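PDB 5FQ8: outer membrane protein Omp121 from Bacteroides thetaiotaomicron, which probably takes up nutrients across the outer membrane as a calcium-binding member of the TonB-dependent receptor family. Local coordinates for residues P100-D105 with N128-I133; N110-Y115 with T452-I457; A151-R156 with V161-T166. One frame throughout, in Å; residues are numbered along the deposited sequence.

Interaction 1: residues P100-D105 with N128-I133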
loop_
_atom_site.group_PDB
_atom_site.type_symbol
_atom_site.label_atom_id
_atom_site.label_comp_id
_atom_site.label_asym_id
_atom_site.label_seq_id
_atom_site.Cartn_x
_atom_site.Cartn_y
_atom_site.Cartn_z
ATOM N N PRO B 100 -23.127 7.466 25.262
ATOM C CA PRO B 100 -24.556 7.675 25.037
ATOM C C PRO B 100 -24.854 8.101 23.608
ATOM O O PRO B 100 -24.009 8.624 22.879
ATOM C CB PRO B 100 -24.892 8.796 26.017
ATOM C CG PRO B 100 -23.636 9.541 26.132
ATOM C CD PRO B 100 -22.557 8.525 26.105
ATOM N N LEU B 101 -26.096 7.871 23.218
ATOM C CA LEU B 101 -26.564 8.286 21.908
ATOM C C LEU B 101 -26.717 9.798 21.884
ATOM O O LEU B 101 -27.601 10.346 22.545
ATOM C CB LEU B 101 -27.890 7.613 21.594
ATOM C CG LEU B 101 -28.567 8.136 20.342
ATOM C CD1 LEU B 101 -27.692 7.845 19.155
ATOM C CD2 LEU B 101 -29.897 7.484 20.194
ATOM N N TYR B 102 -25.872 10.476 21.121
ATOM C CA TYR B 102 -26.032 11.903 20.911
ATOM C C TYR B 102 -27.151 12.155 19.906
ATOM O O TYR B 102 -27.119 11.625 18.798
ATOM C CB TYR B 102 -24.728 12.507 20.406
ATOM C CG TYR B 102 -23.610 12.569 21.404
ATOM C CD1 TYR B 102 -22.820 11.467 21.654
ATOM C CD2 TYR B 102 -23.310 13.748 22.065
ATOM C CE1 TYR B 102 -21.773 11.525 22.538
ATOM C CE2 TYR B 102 -22.268 13.812 22.945
ATOM C CZ TYR B 102 -21.499 12.693 23.180
ATOM O OH TYR B 102 -20.450 12.743 24.058
ATOM N N VAL B 103 -28.132 12.968 20.281
ATOM C CA VAL B 103 -29.279 13.284 19.431
ATOM C C VAL B 103 -29.376 14.798 19.300
ATOM O O VAL B 103 -29.453 15.499 20.308
ATOM C CB VAL B 103 -30.582 12.710 20.019
ATOM C CG1 VAL B 103 -31.737 13.019 19.136
ATOM C CG2 VAL B 103 -30.468 11.230 20.206
ATOM N N VAL B 104 -29.373 15.315 18.080
ATOM C CA VAL B 104 -29.155 16.745 17.892
ATOM C C VAL B 104 -30.438 17.519 17.588
ATOM O O VAL B 104 -30.727 18.510 18.254
ATOM C CB VAL B 104 -28.056 17.025 16.851
ATOM C CG1 VAL B 104 -28.166 18.431 16.382
ATOM C CG2 VAL B 104 -26.713 16.844 17.506
ATOM N N ASP B 105 -31.233 17.137 16.602
ATOM C CA ASP B 105 -32.418 17.991 16.418
ATOM C C ASP B 105 -33.704 17.424 15.823
ATOM O O ASP B 105 -34.293 18.097 14.988
ATOM C CB ASP B 105 -32.051 19.194 15.530
ATOM C CG ASP B 105 -31.625 20.427 16.320
ATOM O OD1 ASP B 105 -32.178 20.687 17.400
ATOM O OD2 ASP B 105 -30.725 21.152 15.841
ATOM N N ASN B 128 -13.542 12.396 18.378
ATOM C CA ASN B 128 -14.786 11.651 18.294
ATOM C C ASN B 128 -15.898 12.531 17.741
ATOM O O ASN B 128 -15.793 13.750 17.659
ATOM C CB ASN B 128 -15.200 11.010 19.637
ATOM C CG ASN B 128 -15.696 11.998 20.654
ATOM O OD1 ASN B 128 -14.925 12.707 21.270
ATOM N ND2 ASN B 128 -17.003 12.003 20.876
ATOM N N GLY B 129 -16.947 11.869 17.284
ATOM C CA GLY B 129 -17.887 12.504 16.389
ATOM C C GLY B 129 -18.609 13.672 17.003
ATOM O O GLY B 129 -19.051 14.587 16.297
ATOM N N ALA B 130 -18.743 13.666 18.317
ATOM C CA ALA B 130 -19.415 14.771 18.958
ATOM C C ALA B 130 -18.527 15.994 19.032
ATOM O O ALA B 130 -19.042 17.109 19.058
ATOM C CB ALA B 130 -19.899 14.366 20.344
ATOM N N ASN B 131 -17.213 15.821 19.015
ATOM C CA ASN B 131 -16.338 16.977 19.062
ATOM C C ASN B 131 -16.545 17.942 17.908
ATOM O O ASN B 131 -15.875 18.974 17.874
ATOM C CB ASN B 131 -14.896 16.525 19.055
ATOM C CG ASN B 131 -14.425 16.150 20.383
ATOM O OD1 ASN B 131 -15.213 15.818 21.242
ATOM N ND2 ASN B 131 -13.123 16.218 20.589
ATOM N N ALA B 132 -17.424 17.630 16.959
ATOM C CA ALA B 132 -17.561 18.469 15.784
ATOM C C ALA B 132 -18.587 19.556 15.988
ATOM O O ALA B 132 -18.499 20.610 15.356
ATOM C CB ALA B 132 -17.957 17.635 14.573
ATOM N N ILE B 133 -19.577 19.305 16.835
ATOM C CA ILE B 133 -20.597 20.302 17.079
ATOM C C ILE B 133 -19.941 21.538 17.658
ATOM O O ILE B 133 -18.948 21.450 18.386
ATOM C CB ILE B 133 -21.686 19.718 17.993
ATOM C CG1 ILE B 133 -22.781 20.728 18.236
ATOM C CG2 ILE B 133 -21.127 19.335 19.303
ATOM C CD1 ILE B 133 -23.976 20.101 18.815
HETATM O O HOH W 1 -17.733 13.380 23.934
#

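Interaction 2: residues N110-Y115 with T452-I457. With C8E ((hydroxyethyloxy)tri(ethyloxy)octane), chain U; KR0 (3-decanoyloxypropyl decanoate), chain K.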
loop_
_atom_site.group_PDB
_atom_site.type_symbol
_atom_site.label_atom_id
_atom_site.label_comp_id
_atom_site.label_asym_id
_atom_site.label_seq_id
_atom_site.Cartn_x
_atom_site.Cartn_y
_atom_site.Cartn_z
ATOM N N ASN B 110 -23.475 11.010 14.529
ATOM C CA ASN B 110 -22.383 10.054 14.502
ATOM C C ASN B 110 -21.353 10.437 15.550
ATOM O O ASN B 110 -20.918 11.587 15.615
ATOM C CB ASN B 110 -21.745 9.986 13.114
ATOM C CG ASN B 110 -20.524 9.096 13.084
ATOM O OD1 ASN B 110 -19.401 9.579 13.066
ATOM N ND2 ASN B 110 -20.738 7.789 13.099
ATOM N N ASN B 111 -20.972 9.475 16.376
ATOM C CA ASN B 111 -20.014 9.696 17.442
ATOM C C ASN B 111 -18.899 8.679 17.346
ATOM O O ASN B 111 -18.526 8.021 18.315
ATOM C CB ASN B 111 -20.698 9.641 18.802
ATOM C CG ASN B 111 -19.784 10.051 19.924
ATOM O OD1 ASN B 111 -18.896 10.874 19.743
ATOM N ND2 ASN B 111 -19.986 9.460 21.092
ATOM N N SER B 112 -18.349 8.533 16.152
ATOM C CA SER B 112 -17.303 7.554 15.929
ATOM C C SER B 112 -15.965 8.135 16.324
ATOM O O SER B 112 -15.722 9.327 16.156
ATOM C CB SER B 112 -17.287 7.120 14.473
ATOM O OG SER B 112 -18.509 6.492 14.145
ATOM N N THR B 113 -15.101 7.295 16.857
ATOM C CA THR B 113 -13.821 7.748 17.358
ATOM C C THR B 113 -12.723 7.240 16.448
ATOM O O THR B 113 -12.806 6.136 15.916
ATOM C CB THR B 113 -13.604 7.280 18.798
ATOM O OG1 THR B 113 -12.355 7.764 19.297
ATOM C CG2 THR B 113 -13.640 5.787 18.886
ATOM N N VAL B 114 -11.709 8.062 16.258
ATOM C CA VAL B 114 -10.590 7.750 15.394
ATOM C C VAL B 114 -9.350 7.793 16.259
ATOM O O VAL B 114 -8.849 8.874 16.580
ATOM C CB VAL B 114 -10.491 8.718 14.211
ATOM C CG1 VAL B 114 -9.192 8.538 13.492
ATOM C CG2 VAL B 114 -11.642 8.495 13.259
ATOM N N TYR B 115 -8.869 6.620 16.660
ATOM C CA TYR B 115 -7.658 6.512 17.453
ATOM C C TYR B 115 -6.925 5.245 17.056
ATOM O O TYR B 115 -7.495 4.341 16.454
ATOM C CB TYR B 115 -7.947 6.520 18.956
ATOM C CG TYR B 115 -8.615 5.277 19.467
ATOM C CD1 TYR B 115 -9.977 5.083 19.312
ATOM C CD2 TYR B 115 -7.890 4.305 20.125
ATOM C CE1 TYR B 115 -10.584 3.965 19.778
ATOM C CE2 TYR B 115 -8.493 3.182 20.587
ATOM C CZ TYR B 115 -9.839 3.019 20.412
ATOM O OH TYR B 115 -10.455 1.890 20.860
ATOM N N THR B 452 -11.162 6.802 5.100
ATOM C CA THR B 452 -12.343 6.189 5.668
ATOM C C THR B 452 -13.567 6.904 5.143
ATOM O O THR B 452 -13.518 8.096 4.856
ATOM C CB THR B 452 -12.327 6.228 7.195
ATOM O OG1 THR B 452 -10.996 6.047 7.679
ATOM C CG2 THR B 452 -13.190 5.126 7.732
ATOM N N ARG B 453 -14.648 6.162 4.982
ATOM C CA ARG B 453 -15.915 6.717 4.543
ATOM C C ARG B 453 -16.986 6.154 5.450
ATOM O O ARG B 453 -17.198 4.939 5.473
ATOM C CB ARG B 453 -16.208 6.374 3.088
ATOM C CG ARG B 453 -15.362 7.089 2.074
ATOM C CD ARG B 453 -15.829 6.732 0.682
ATOM N NE ARG B 453 -17.221 7.082 0.416
ATOM C CZ ARG B 453 -18.014 6.368 -0.372
ATOM N NH1 ARG B 453 -17.550 5.261 -0.925
ATOM N NH2 ARG B 453 -19.260 6.737 -0.589
ATOM N N ARG B 454 -17.639 7.030 6.206
ATOM C CA ARG B 454 -18.708 6.676 7.123
ATOM C C ARG B 454 -20.016 7.258 6.635
ATOM O O ARG B 454 -20.042 8.336 6.052
ATOM C CB ARG B 454 -18.435 7.215 8.516
ATOM C CG ARG B 454 -17.632 6.314 9.366
ATOM C CD ARG B 454 -17.320 6.933 10.691
ATOM N NE ARG B 454 -16.180 6.256 11.278
ATOM C CZ ARG B 454 -16.227 5.033 11.793
ATOM N NH1 ARG B 454 -17.365 4.355 11.803
ATOM N NH2 ARG B 454 -15.134 4.494 12.301
ATOM N N ARG B 455 -21.107 6.558 6.908
ATOM C CA ARG B 455 -22.395 7.067 6.470
ATOM C C ARG B 455 -23.533 6.424 7.245
ATOM O O ARG B 455 -23.632 5.201 7.307
ATOM C CB ARG B 455 -22.552 6.836 4.972
ATOM C CG ARG B 455 -23.829 7.305 4.360
ATOM C CD ARG B 455 -23.676 7.412 2.870
ATOM N NE ARG B 455 -24.880 7.946 2.249
ATOM C CZ ARG B 455 -25.803 7.203 1.654
ATOM N NH1 ARG B 455 -25.656 5.885 1.588
ATOM N NH2 ARG B 455 -26.866 7.782 1.118
ATOM N N GLU B 456 -24.388 7.235 7.852
ATOM C CA GLU B 456 -25.549 6.734 8.563
ATOM C C GLU B 456 -26.783 7.466 8.076
ATOM O O GLU B 456 -26.724 8.638 7.714
ATOM C CB GLU B 456 -25.405 6.907 10.067
ATOM C CG GLU B 456 -24.013 6.588 10.619
ATOM C CD GLU B 456 -23.917 6.813 12.112
ATOM O OE1 GLU B 456 -24.909 7.314 12.677
ATOM O OE2 GLU B 456 -22.869 6.489 12.715
ATOM N N ILE B 457 -27.904 6.765 8.049
ATOM C CA ILE B 457 -29.156 7.371 7.629
ATOM C C ILE B 457 -30.235 6.953 8.602
ATOM O O ILE B 457 -30.350 5.772 8.941
ATOM C CB ILE B 457 -29.561 6.973 6.201
ATOM C CG1 ILE B 457 -28.665 7.658 5.192
ATOM C CG2 ILE B 457 -30.995 7.353 5.942
ATOM C CD1 ILE B 457 -28.931 7.206 3.790
HETATM C C8 C8E U . -29.678 7.638 -0.132
HETATM O O9 C8E U . -29.340 8.896 0.401
HETATM C C10 C8E U . -30.486 9.710 0.449
HETATM C C11 C8E U . -30.157 11.181 0.215
HETATM O O12 C8E U . -31.100 11.931 0.948
HETATM C C13 C8E U . -30.955 13.326 0.848
HETATM C C14 C8E U . -31.802 13.970 1.942
HETATM O O15 C8E U . -31.229 13.750 3.213
HETATM C C16 C8E U . -31.769 14.610 4.186
HETATM C C1 KR0 K . -34.228 1.762 5.838
HETATM O O1 KR0 K . -35.502 2.385 5.975
HETATM C C2 KR0 K . -33.213 2.732 6.406
HETATM C C3 KR0 K . -32.373 3.342 5.307
HETATM C C4 KR0 K . -34.446 6.338 0.368
HETATM O O4 KR0 K . -33.095 4.297 4.537
HETATM C C5 KR0 K . -32.479 4.751 3.301
HETATM C C6 KR0 K . -35.263 7.290 1.249
HETATM C C7 KR0 K . -36.223 2.876 4.812
HETATM C C8 KR0 K . -35.647 8.605 0.568
HETATM O O8 KR0 K . -31.414 4.266 2.995
HETATM C C9 KR0 K . -36.352 9.567 1.532
HETATM O O9 KR0 K . -36.298 2.185 3.816
HETATM C C10 KR0 K . -33.098 5.796 2.408
HETATM C C11 KR0 K . -33.791 5.214 1.179
HETATM C C12 KR0 K . -36.881 4.231 4.816
HETATM C C13 KR0 K . -38.269 4.110 4.199
HETATM C C14 KR0 K . -37.090 10.700 0.808
HETATM C C15 KR0 K . -37.472 11.850 1.735
HETATM C C16 KR0 K . -37.978 13.063 0.989
HETATM C C17 KR0 K . -39.178 5.262 4.612
HETATM C C18 KR0 K . -39.277 6.362 3.563
HETATM C C19 KR0 K . -40.073 7.535 4.128
HETATM C C20 KR0 K . -40.522 8.544 3.075
HETATM C C21 KR0 K . -41.255 9.717 3.730
HETATM C C22 KR0 K . -42.094 10.509 2.726
HETATM C C23 KR0 K . -42.600 11.833 3.263
#

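Interaction 3: residues A151-R156 with V161-T166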
loop_
_atom_site.group_PDB
_atom_site.type_symbol
_atom_site.label_atom_id
_atom_site.label_comp_id
_atom_site.label_asym_id
_atom_site.label_seq_id
_atom_site.Cartn_x
_atom_site.Cartn_y
_atom_site.Cartn_z
ATOM N N ALA B 151 -38.001 3.994 24.027
ATOM C CA ALA B 151 -38.689 3.662 22.786
ATOM C C ALA B 151 -38.477 4.704 21.703
ATOM O O ALA B 151 -38.651 4.402 20.518
ATOM C CB ALA B 151 -40.180 3.498 23.041
ATOM N N LEU B 152 -38.110 5.922 22.073
ATOM C CA LEU B 152 -38.062 6.975 21.077
ATOM C C LEU B 152 -36.781 6.933 20.265
ATOM O O LEU B 152 -36.794 7.277 19.084
ATOM C CB LEU B 152 -38.218 8.329 21.754
ATOM C CG LEU B 152 -39.084 9.339 21.018
ATOM C CD1 LEU B 152 -40.420 8.728 20.719
ATOM C CD2 LEU B 152 -39.265 10.539 21.884
ATOM N N TYR B 153 -35.673 6.515 20.860
ATOM C CA TYR B 153 -34.408 6.561 20.158
ATOM C C TYR B 153 -33.802 5.194 19.907
ATOM O O TYR B 153 -32.848 5.097 19.129
ATOM C CB TYR B 153 -33.399 7.415 20.925
ATOM C CG TYR B 153 -33.969 8.711 21.415
ATOM C CD1 TYR B 153 -34.182 9.772 20.548
ATOM C CD2 TYR B 153 -34.291 8.877 22.756
ATOM C CE1 TYR B 153 -34.703 10.964 21.003
ATOM C CE2 TYR B 153 -34.809 10.062 23.223
ATOM C CZ TYR B 153 -35.014 11.103 22.344
ATOM O OH TYR B 153 -35.531 12.288 22.811
ATOM N N GLY B 154 -34.315 4.151 20.533
ATOM C CA GLY B 154 -33.909 2.806 20.185
ATOM C C GLY B 154 -32.802 2.260 21.061
ATOM O O GLY B 154 -32.502 2.772 22.142
ATOM N N SER B 155 -32.171 1.198 20.557
ATOM C CA SER B 155 -31.254 0.416 21.376
ATOM C C SER B 155 -30.104 1.260 21.894
ATOM O O SER B 155 -29.728 1.149 23.063
ATOM C CB SER B 155 -30.723 -0.768 20.580
ATOM O OG SER B 155 -29.932 -0.331 19.501
ATOM N N ARG B 156 -29.556 2.135 21.054
ATOM C CA ARG B 156 -28.395 2.906 21.479
ATOM C C ARG B 156 -28.693 3.756 22.695
ATOM O O ARG B 156 -27.761 4.214 23.359
ATOM C CB ARG B 156 -27.886 3.787 20.344
ATOM C CG ARG B 156 -27.458 3.021 19.129
ATOM C CD ARG B 156 -26.945 3.940 18.077
ATOM N NE ARG B 156 -28.009 4.456 17.234
ATOM C CZ ARG B 156 -27.795 5.242 16.193
ATOM N NH1 ARG B 156 -26.563 5.595 15.885
ATOM N NH2 ARG B 156 -28.805 5.671 15.468
ATOM N N VAL B 161 -28.749 9.021 26.750
ATOM C CA VAL B 161 -28.982 9.899 25.614
ATOM C C VAL B 161 -28.522 11.301 25.964
ATOM O O VAL B 161 -28.791 11.790 27.062
ATOM C CB VAL B 161 -30.467 9.915 25.207
ATOM C CG1 VAL B 161 -30.658 10.884 24.092
ATOM C CG2 VAL B 161 -30.916 8.545 24.787
ATOM N N VAL B 162 -27.833 11.944 25.041
ATOM C CA VAL B 162 -27.456 13.343 25.179
ATOM C C VAL B 162 -28.241 14.123 24.138
ATOM O O VAL B 162 -27.834 14.211 22.977
ATOM C CB VAL B 162 -25.955 13.565 25.003
ATOM C CG1 VAL B 162 -25.694 15.028 24.967
ATOM C CG2 VAL B 162 -25.194 12.925 26.120
ATOM N N MET B 163 -29.367 14.689 24.543
ATOM C CA MET B 163 -30.202 15.462 23.642
ATOM C C MET B 163 -29.693 16.890 23.589
ATOM O O MET B 163 -29.760 17.611 24.584
ATOM C CB MET B 163 -31.652 15.436 24.102
ATOM C CG MET B 163 -32.409 14.222 23.684
ATOM S SD MET B 163 -33.931 14.127 24.592
ATOM C CE MET B 163 -34.461 15.835 24.537
ATOM N N ILE B 164 -29.215 17.294 22.453
ATOM C CA ILE B 164 -28.797 18.673 22.242
ATOM C C ILE B 164 -29.872 19.403 21.446
ATOM O O ILE B 164 -30.581 18.799 20.639
ATOM C CB ILE B 164 -27.422 18.712 21.551
ATOM C CG1 ILE B 164 -26.360 18.214 22.519
ATOM C CG2 ILE B 164 -27.064 20.103 21.089
ATOM C CD1 ILE B 164 -24.972 18.362 21.983
ATOM N N THR B 165 -30.057 20.693 21.730
ATOM C CA THR B 165 -30.996 21.523 20.983
ATOM C C THR B 165 -30.304 22.809 20.575
ATOM O O THR B 165 -29.777 23.532 21.423
ATOM C CB THR B 165 -32.255 21.830 21.789
ATOM O OG1 THR B 165 -32.926 20.615 22.124
ATOM C CG2 THR B 165 -33.186 22.661 20.975
ATOM N N THR B 166 -30.307 23.091 19.286
ATOM C CA THR B 166 -29.546 24.193 18.727
ATOM C C THR B 166 -30.385 25.466 18.659
ATOM O O THR B 166 -31.615 25.434 18.694
ATOM C CB THR B 166 -29.042 23.793 17.348
ATOM O OG1 THR B 166 -30.112 23.187 16.619
ATOM C CG2 THR B 166 -27.947 22.776 17.474
#

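Interaction 1: residues P100-D105 with N128-I133
The methyl group of Ala130 sits over one face of the Tyr102 ring, and this single CH-pi contact makes up most of the interface. Ala130 CB lies 3.7 Å from the centroid of that ring and only 18° off its normal, displaced a little toward the rim; the nearest ring atom, Tyr102 CE2, is 3.6 Å from Ala130 CB. The ring reaches the methyl because Tyr102 CG stands beside its own backbone N and anti to the carbonyl carbon (chi1 -70°). A second, looser apolar touch follows along the chain, where Val104 CG2 comes within 4.5 Å of Ile133 CD1. No hydrogen bond passes directly between the segments. Instead the phenol end of Tyr102 is served by a water 2.8 Å from Tyr102 OH, which also accepts a weak bond from Asn128 ND2, so the polar tip of an otherwise apolar contact has a partner.

One shell further out, the 128-133 backbone is folded compactly enough to present Ala130 to the ring. Asn131 N donates to Asn128 O at 2.9 Å, and Ile133 N donates to Ala130 O at 3.2 Å. The side chains of Asn128 and Asn131 both bond to Asn84, through its backbone N and its ND2 respectively. From the barrel side, Lys292 NZ is bonded to the carbonyl oxygens of Asn131 and Ile133, while Arg383 NH1 holds that of Gly129. The remaining surroundings of Tyr102 include Met61, Val86 and Val162. A connection running between two plug strands thus closes over strand 101-103, at the margin of the small mixed sheet: this is core packing of the plug domain that fills the barrel of a TonB-dependent receptor.

Interaction 2: residues N110-Y115 with T452-I457
Asn110 and Glu456 supply the one hydrogen bond that crosses this interface: Asn110 ND2 donates to Glu456 OE2 at 2.5 Å, with an N-H...acceptor angle of 156°. The two flat groups are steeply turned, their planes 81° apart; Glu456 OE2 lies close to the amide plane, while the N-H comes to that oxygen from above the carboxylate plane. With CG of Asn110 anti to the backbone N (chi1 175°), the amide is carried out to the barrel strand. Its ND2 is used twice, since it also donates to Ser112 OG at 2.8 Å, and Asn110 OD1 receives a weak bond from Ser112 N; the amide is therefore fixed in rotation from both of its ends.

Packing completes the contact. Ser112 lies over one face of the Arg454 guanidinium, its CB 3.5 Å from Arg454 NE, whereas Ser112 OG is 3.4 Å from Arg454 NH1 at an angle too poor for a hydrogen bond. The Arg454 chain is extended from CG to NE, which lays the guanidinium across the serine.

The alternate residues Arg453, Arg455 and Ile457 face the other way, toward a second subunit, detergent and lipid. Arg453 forms a salt bridge with Glu380 of the second subunit, Arg455 NH2 approaches O9 of a bound detergent at 2.8 Å, and Ile457 CD1 lies 3.9 Å from O8 of 3-decanoyloxypropyl decanoate. Such alternation, one residue turned in to the plug and the next out, is characteristic of a transmembrane beta-barrel strand, here at the plug-barrel seam of a TonB-dependent receptor.

Interaction 3: residues A151-R156 with V161-T166
Tyr153 carries the contact, its side chain meeting two residues that project from the same side of strand 161-166, Val161 and Met163. Val161 packs on it with both methyls: CG1 stands over one face, offset toward the rim, while CG2 comes within 4.0 Å of Tyr153 CD2. The opposite face is covered from within the tyrosine's own segment by Leu152 CB, centred on the ring, so the aromatic plane is held between a leucine and a valine.

Met163 meets the far end of the ring. Its SD lies 3.0 Å from Tyr153 OH and 3.9 Å from Tyr153 CZ. Measured to the ring centroid the sulfur is 5.0 Å away and 61° off the normal, an oblique Met-aromatic contact. The thioether bends at its last torsion (chi3 43°), which brings Met163 CE near the hydroxyl as well, at 4.1 Å from Tyr153 OH. In place of Tyr153, an alanine would remove the surface on which both Val161 and Met163 rest, and would probably open a gap beside Leu152 and leave the methionine thioether without its aromatic partner.

After the tyrosine the chain turns toward the 3-10 segment at 155-156. The strand that receives Tyr153 is an inner one of the plug's mixed sheet, lying between antiparallel strand 138-144 and parallel strand 101-103. The tyrosine side chain touches both neighbours, Leu144 on the first and Leu101 and Val103 on the second, and so spans three strands, while Leu152 rests on Leu477 of barrel strand 472-495.

The three contacts form a connected series from the plug's sheet to the barrel wall. Interactions 1 and 3, centres about 10 Å apart, share that sheet: Ile164 N lies 2.8 Å from Val103 O, and Val162 N lies 3.0 Å from Leu101 O, both probable hydrogen bonds. Interactions 1 and 2, about 11 Å apart between centres, meet at Asn111, whose OD1 is 2.5 Å from Asn128 ND2 and 3.1 Å from Ala130 N. Interactions 2 and 3 are more distant, about 18 Å between centres, linked by a long, weak ion pair of Glu456 and Arg156. Only interaction 2 includes a residue of the lipid pocket, Ile457; all three lie away from the calcium and magnesium sites.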